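Local structure of aspartate aminotransferase (Giardia lamblia, 3MEB) at residues M391-D403 / L413-L425. The protein probably catalyses the pyridoxal phosphate-dependent transfer of an amino group from L-aspartate to 2-oxoglutarate, giving oxaloacetate and L-glutamate, and works as a homodimer. Numbering follows the deposited sequence.
Sequences MFTFTGLTPEHVD and LVKAGGRMSMCGL. With SO4 (sulfate ion), chain C; EDO (1,2-ethanediol), chain F.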
loop_
_atom_site.group_PDB
_atom_site.type_symbol
_atom_site.label_atom_id
_atom_site.label_comp_id
_atom_site.label_asym_id
_atom_site.label_seq_id
_atom_site.Cartn_x
_atom_site.Cartn_y
_atom_site.Cartn_z
ATOM N N MET A 391 24.804 -0.210 -4.537
ATOM C CA MET A 391 24.931 -1.258 -3.554
ATOM C C MET A 391 25.488 -2.585 -4.062
ATOM O O MET A 391 25.916 -3.405 -3.243
ATOM C CB MET A 391 23.555 -1.566 -2.974
ATOM C CG MET A 391 23.066 -0.572 -1.973
ATOM S SD MET A 391 21.540 -1.141 -1.190
ATOM C CE MET A 391 21.348 0.155 0.053
ATOM N N PHE A 392 25.428 -2.830 -5.377
ATOM C CA PHE A 392 25.671 -4.165 -5.882
ATOM C C PHE A 392 26.942 -4.277 -6.726
ATOM O O PHE A 392 27.548 -3.269 -7.184
ATOM C CB PHE A 392 24.484 -4.677 -6.708
ATOM C CG PHE A 392 23.132 -4.579 -6.005
ATOM C CD1 PHE A 392 22.779 -5.478 -4.986
ATOM C CD2 PHE A 392 22.235 -3.597 -6.369
ATOM C CE1 PHE A 392 21.542 -5.402 -4.357
ATOM C CE2 PHE A 392 20.972 -3.483 -5.715
ATOM C CZ PHE A 392 20.631 -4.384 -4.721
ATOM N N THR A 393 27.366 -5.524 -6.907
ATOM C CA THR A 393 28.234 -5.878 -8.002
ATOM C C THR A 393 27.517 -6.946 -8.838
ATOM O O THR A 393 27.003 -7.948 -8.306
ATOM C CB THR A 393 29.637 -6.356 -7.532
ATOM O OG1 THR A 393 30.234 -5.371 -6.651
ATOM C CG2 THR A 393 30.528 -6.568 -8.722
ATOM N N PHE A 394 27.455 -6.730 -10.141
ATOM C CA PHE A 394 26.946 -7.739 -11.054
ATOM C C PHE A 394 28.126 -8.646 -11.282
ATOM O O PHE A 394 28.920 -8.418 -12.185
ATOM C CB PHE A 394 26.447 -7.053 -12.330
ATOM C CG PHE A 394 25.336 -7.784 -13.067
ATOM C CD1 PHE A 394 24.174 -8.183 -12.422
ATOM C CD2 PHE A 394 25.414 -7.981 -14.426
ATOM C CE1 PHE A 394 23.134 -8.840 -13.126
ATOM C CE2 PHE A 394 24.388 -8.624 -15.140
ATOM C CZ PHE A 394 23.246 -9.051 -14.482
ATOM N N THR A 395 28.300 -9.647 -10.423
ATOM C CA THR A 395 29.600 -10.350 -10.371
ATOM C C THR A 395 29.949 -11.164 -11.623
ATOM O O THR A 395 31.108 -11.289 -11.945
ATOM C CB THR A 395 29.744 -11.300 -9.168
ATOM O OG1 THR A 395 28.864 -12.436 -9.305
ATOM C CG2 THR A 395 29.501 -10.553 -7.813
ATOM N N GLY A 396 28.960 -11.718 -12.299
ATOM C CA GLY A 396 29.208 -12.672 -13.362
ATOM C C GLY A 396 29.427 -14.106 -12.860
ATOM O O GLY A 396 29.614 -15.009 -13.657
ATOM N N LEU A 397 29.412 -14.348 -11.553
ATOM C CA LEU A 397 29.332 -15.748 -11.092
ATOM C C LEU A 397 28.095 -16.367 -11.727
ATOM O O LEU A 397 27.056 -15.690 -11.864
ATOM C CB LEU A 397 29.286 -15.857 -9.567
ATOM C CG LEU A 397 30.567 -15.410 -8.847
ATOM C CD1 LEU A 397 30.318 -15.150 -7.366
ATOM C CD2 LEU A 397 31.685 -16.429 -9.029
ATOM N N THR A 398 28.212 -17.639 -12.128
ATOM C CA THR A 398 27.215 -18.333 -12.941
ATOM C C THR A 398 26.153 -18.891 -11.997
ATOM O O THR A 398 26.381 -18.920 -10.788
ATOM C CB THR A 398 27.850 -19.533 -13.702
ATOM O OG1 THR A 398 28.135 -20.586 -12.765
ATOM C CG2 THR A 398 29.147 -19.127 -14.433
ATOM N N PRO A 399 25.009 -19.363 -12.525
ATOM C CA PRO A 399 24.033 -19.930 -11.601
ATOM C C PRO A 399 24.571 -21.149 -10.810
ATOM O O PRO A 399 24.171 -21.380 -9.657
ATOM C CB PRO A 399 22.865 -20.326 -12.528
ATOM C CG PRO A 399 23.037 -19.435 -13.736
ATOM C CD PRO A 399 24.509 -19.365 -13.909
ATOM N N GLU A 400 25.459 -21.914 -11.433
ATOM C CA GLU A 400 26.123 -23.065 -10.788
ATOM C C GLU A 400 26.972 -22.589 -9.613
ATOM O O GLU A 400 27.001 -23.203 -8.556
ATOM C CB GLU A 400 27.082 -23.760 -11.782
ATOM C CG GLU A 400 26.421 -24.543 -12.908
ATOM C CD GLU A 400 25.844 -23.675 -14.055
ATOM O OE1 GLU A 400 26.159 -22.455 -14.170
ATOM O OE2 GLU A 400 25.050 -24.250 -14.858
ATOM N N HIS A 401 27.729 -21.516 -9.832
ATOM C CA HIS A 401 28.496 -20.891 -8.747
ATOM C C HIS A 401 27.623 -20.425 -7.596
ATOM O O HIS A 401 27.981 -20.625 -6.433
ATOM C CB HIS A 401 29.234 -19.686 -9.263
ATOM C CG HIS A 401 30.362 -20.024 -10.188
ATOM N ND1 HIS A 401 30.724 -19.211 -11.236
ATOM C CD2 HIS A 401 31.186 -21.099 -10.231
ATOM C CE1 HIS A 401 31.737 -19.772 -11.881
ATOM N NE2 HIS A 401 32.035 -20.914 -11.286
ATOM N N VAL A 402 26.505 -19.763 -7.920
ATOM C CA VAL A 402 25.622 -19.168 -6.891
ATOM C C VAL A 402 25.012 -20.290 -6.052
ATOM O O VAL A 402 24.995 -20.230 -4.818
ATOM C CB VAL A 402 24.524 -18.312 -7.519
ATOM C CG1 VAL A 402 23.442 -17.975 -6.484
ATOM C CG2 VAL A 402 25.131 -17.029 -8.147
ATOM N N ASP A 403 24.532 -21.335 -6.719
ATOM C CA ASP A 403 23.964 -22.490 -5.987
ATOM C C ASP A 403 25.029 -23.195 -5.121
ATOM O O ASP A 403 24.752 -23.630 -3.995
ATOM C CB ASP A 403 23.386 -23.519 -6.943
ATOM C CG ASP A 403 22.076 -23.097 -7.589
ATOM O OD1 ASP A 403 21.309 -22.236 -7.042
ATOM O OD2 ASP A 403 21.798 -23.706 -8.667
ATOM N N LEU A 413 23.548 -15.127 -2.712
ATOM C CA LEU A 413 23.599 -14.193 -3.809
ATOM C C LEU A 413 22.387 -14.386 -4.683
ATOM O O LEU A 413 21.781 -15.458 -4.693
ATOM C CB LEU A 413 24.812 -14.491 -4.713
ATOM C CG LEU A 413 26.182 -14.267 -4.109
ATOM C CD1 LEU A 413 27.030 -15.523 -4.231
ATOM C CD2 LEU A 413 26.801 -13.103 -4.796
ATOM N N VAL A 414 22.068 -13.350 -5.445
ATOM C CA VAL A 414 21.077 -13.448 -6.504
ATOM C C VAL A 414 21.594 -14.278 -7.660
ATOM O O VAL A 414 22.683 -14.032 -8.216
ATOM C CB VAL A 414 20.661 -12.061 -7.008
ATOM C CG1 VAL A 414 19.765 -12.182 -8.246
ATOM C CG2 VAL A 414 19.984 -11.291 -5.889
ATOM N N LYS A 415 20.805 -15.273 -8.034
ATOM C CA LYS A 415 21.171 -16.183 -9.096
ATOM C C LYS A 415 21.405 -15.467 -10.430
ATOM O O LYS A 415 22.414 -15.730 -11.081
ATOM C CB LYS A 415 20.111 -17.263 -9.236
ATOM C CG LYS A 415 20.479 -18.427 -10.114
ATOM C CD LYS A 415 20.107 -19.738 -9.410
ATOM C CE LYS A 415 19.609 -20.774 -10.354
ATOM N NZ LYS A 415 19.642 -22.125 -9.695
ATOM N N ALA A 416 20.479 -14.595 -10.832
ATOM C CA ALA A 416 20.637 -13.759 -12.058
ATOM C C ALA A 416 21.896 -12.874 -12.008
ATOM O O ALA A 416 21.990 -11.926 -11.205
ATOM C CB ALA A 416 19.388 -12.869 -12.264
ATOM N N GLY A 417 22.873 -13.207 -12.838
ATOM C CA GLY A 417 24.099 -12.432 -12.947
ATOM C C GLY A 417 25.044 -12.527 -11.764
ATOM O O GLY A 417 26.085 -11.859 -11.729
ATOM N N GLY A 418 24.685 -13.346 -10.783
ATOM C CA GLY A 418 25.403 -13.370 -9.535
ATOM C C GLY A 418 25.467 -11.993 -8.890
ATOM O O GLY A 418 26.522 -11.594 -8.388
ATOM N N ARG A 419 24.359 -11.266 -8.914
ATOM C CA ARG A 419 24.276 -9.968 -8.275
ATOM C C ARG A 419 24.604 -10.122 -6.783
ATOM O O ARG A 419 24.039 -10.972 -6.105
ATOM C CB ARG A 419 22.890 -9.349 -8.468
ATOM C CG ARG A 419 22.845 -7.879 -8.089
ATOM C CD ARG A 419 21.450 -7.316 -7.952
ATOM N NE ARG A 419 20.811 -7.678 -6.693
ATOM C CZ ARG A 419 19.587 -7.305 -6.326
ATOM N NH1 ARG A 419 18.842 -6.514 -7.105
ATOM N NH2 ARG A 419 19.094 -7.736 -5.169
ATOM N N MET A 420 25.553 -9.334 -6.305
ATOM C CA MET A 420 25.964 -9.351 -4.917
ATOM C C MET A 420 25.714 -8.001 -4.234
ATOM O O MET A 420 26.148 -6.952 -4.747
ATOM C CB MET A 420 27.443 -9.721 -4.831
ATOM C CG MET A 420 28.099 -9.597 -3.441
ATOM S SD MET A 420 29.915 -9.665 -3.482
ATOM C CE MET A 420 30.096 -11.403 -3.929
ATOM N N SER A 421 25.024 -8.041 -3.094
ATOM C CA SER A 421 24.819 -6.875 -2.273
ATOM C C SER A 421 26.017 -6.704 -1.375
ATOM O O SER A 421 26.208 -7.433 -0.449
ATOM C CB SER A 421 23.578 -6.978 -1.418
ATOM O OG SER A 421 23.512 -5.835 -0.586
ATOM N N MET A 422 26.781 -5.666 -1.658
ATOM C CA MET A 422 28.031 -5.387 -0.974
ATOM C C MET A 422 27.796 -5.033 0.481
ATOM O O MET A 422 28.701 -5.188 1.299
ATOM C CB MET A 422 28.722 -4.233 -1.713
ATOM C CG MET A 422 29.023 -4.538 -3.191
ATOM S SD MET A 422 29.754 -6.144 -3.463
ATOM C CE MET A 422 31.520 -5.781 -3.357
ATOM N N CYS A 423 26.579 -4.562 0.783
ATOM C CA CYS A 423 26.115 -4.199 2.137
ATOM C C CYS A 423 26.167 -5.345 3.140
ATOM O O CYS A 423 26.278 -5.127 4.349
ATOM C CB CYS A 423 24.631 -3.767 2.047
ATOM S SG CYS A 423 24.283 -2.254 1.156
ATOM N N GLY A 424 26.102 -6.579 2.640
ATOM C CA GLY A 424 26.258 -7.769 3.501
ATOM C C GLY A 424 27.685 -8.163 3.883
ATOM O O GLY A 424 27.871 -9.073 4.704
ATOM N N LEU A 425 28.689 -7.480 3.325
ATOM C CA LEU A 425 30.084 -7.752 3.642
ATOM C C LEU A 425 30.499 -6.963 4.848
ATOM O O LEU A 425 29.991 -5.860 5.081
ATOM C CB LEU A 425 30.991 -7.382 2.495
ATOM C CG LEU A 425 30.715 -8.101 1.181
ATOM C CD1 LEU A 425 31.389 -7.319 0.037
ATOM C CD2 LEU A 425 31.210 -9.526 1.200
HETATM S S SO4 C . 16.465 -5.193 -4.413
HETATM O O1 SO4 C . 16.767 -5.152 -5.862
HETATM O O2 SO4 C . 17.177 -6.262 -3.727
HETATM O O3 SO4 C . 16.791 -3.902 -3.854
HETATM O O4 SO4 C . 15.039 -5.403 -4.312
HETATM C C1 EDO F . 21.374 -7.886 3.371
HETATM O O1 EDO F . 20.280 -8.118 2.461
HETATM C C2 EDO F . 22.634 -7.492 2.612
HETATM O O2 EDO F . 22.341 -6.322 1.862
HETATM O O HOH W 1 24.519 -16.367 -12.572
HETATM O O HOH W 2 24.200 -18.117 -3.264
#
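With CG anti to the backbone N and a bend at chi3 (78°), Arg419 folds its guanidinium over the ring of Phe392. The two belong to a two-stranded antiparallel sheet, 392-394 with 419-421, in an aminotransferase of class I. Guanidinium and ring lie stacked with planes 17° apart and centres 3.8 Å apart, a cation-pi contact; Arg419 CD adds a CH-pi contact over the same face, and CB of Met391 covers the opposite one. Held this way, Arg419 sends NH1 and NH2 to sulfate O1 and O2, each at 2.8 Å. Asn213 and Gly55 also bind the guanidinium, while Trp155 and Lys277 share the sulfate, so the anion lies among residues of the cofactor site. In family relatives an arginine at this place binds the substrate alpha-carboxylate, whose position the sulfate, probably from the crystallisation liquor, may occupy here.

Thr393 and Met420 form the hydrogen-bonded pair, through Thr393 N to Met420 O (2.9 Å) and Met420 N to Thr393 O (2.8 Å). On their face, Thr393 OG1 meets Met422 SD but is hydrogen-bonded to Arg361. Just before strand 419-421, Gly417 CA makes a CH-pi contact over a face of the Phe394 ring. Val402, on helix 399-409, inserts CG1 against Leu413 and CG2 against Gly418, and Lys415 NZ makes a salt bridge to Asp403 OD2 (2.9 Å), on its syn lone pair. Thr395 OG1 closes an ST turn by accepting from Leu397 N, and donates to Gly418 O at 2.7 Å, the hydroxyl oxygen lying 24° out of the carbonyl plane.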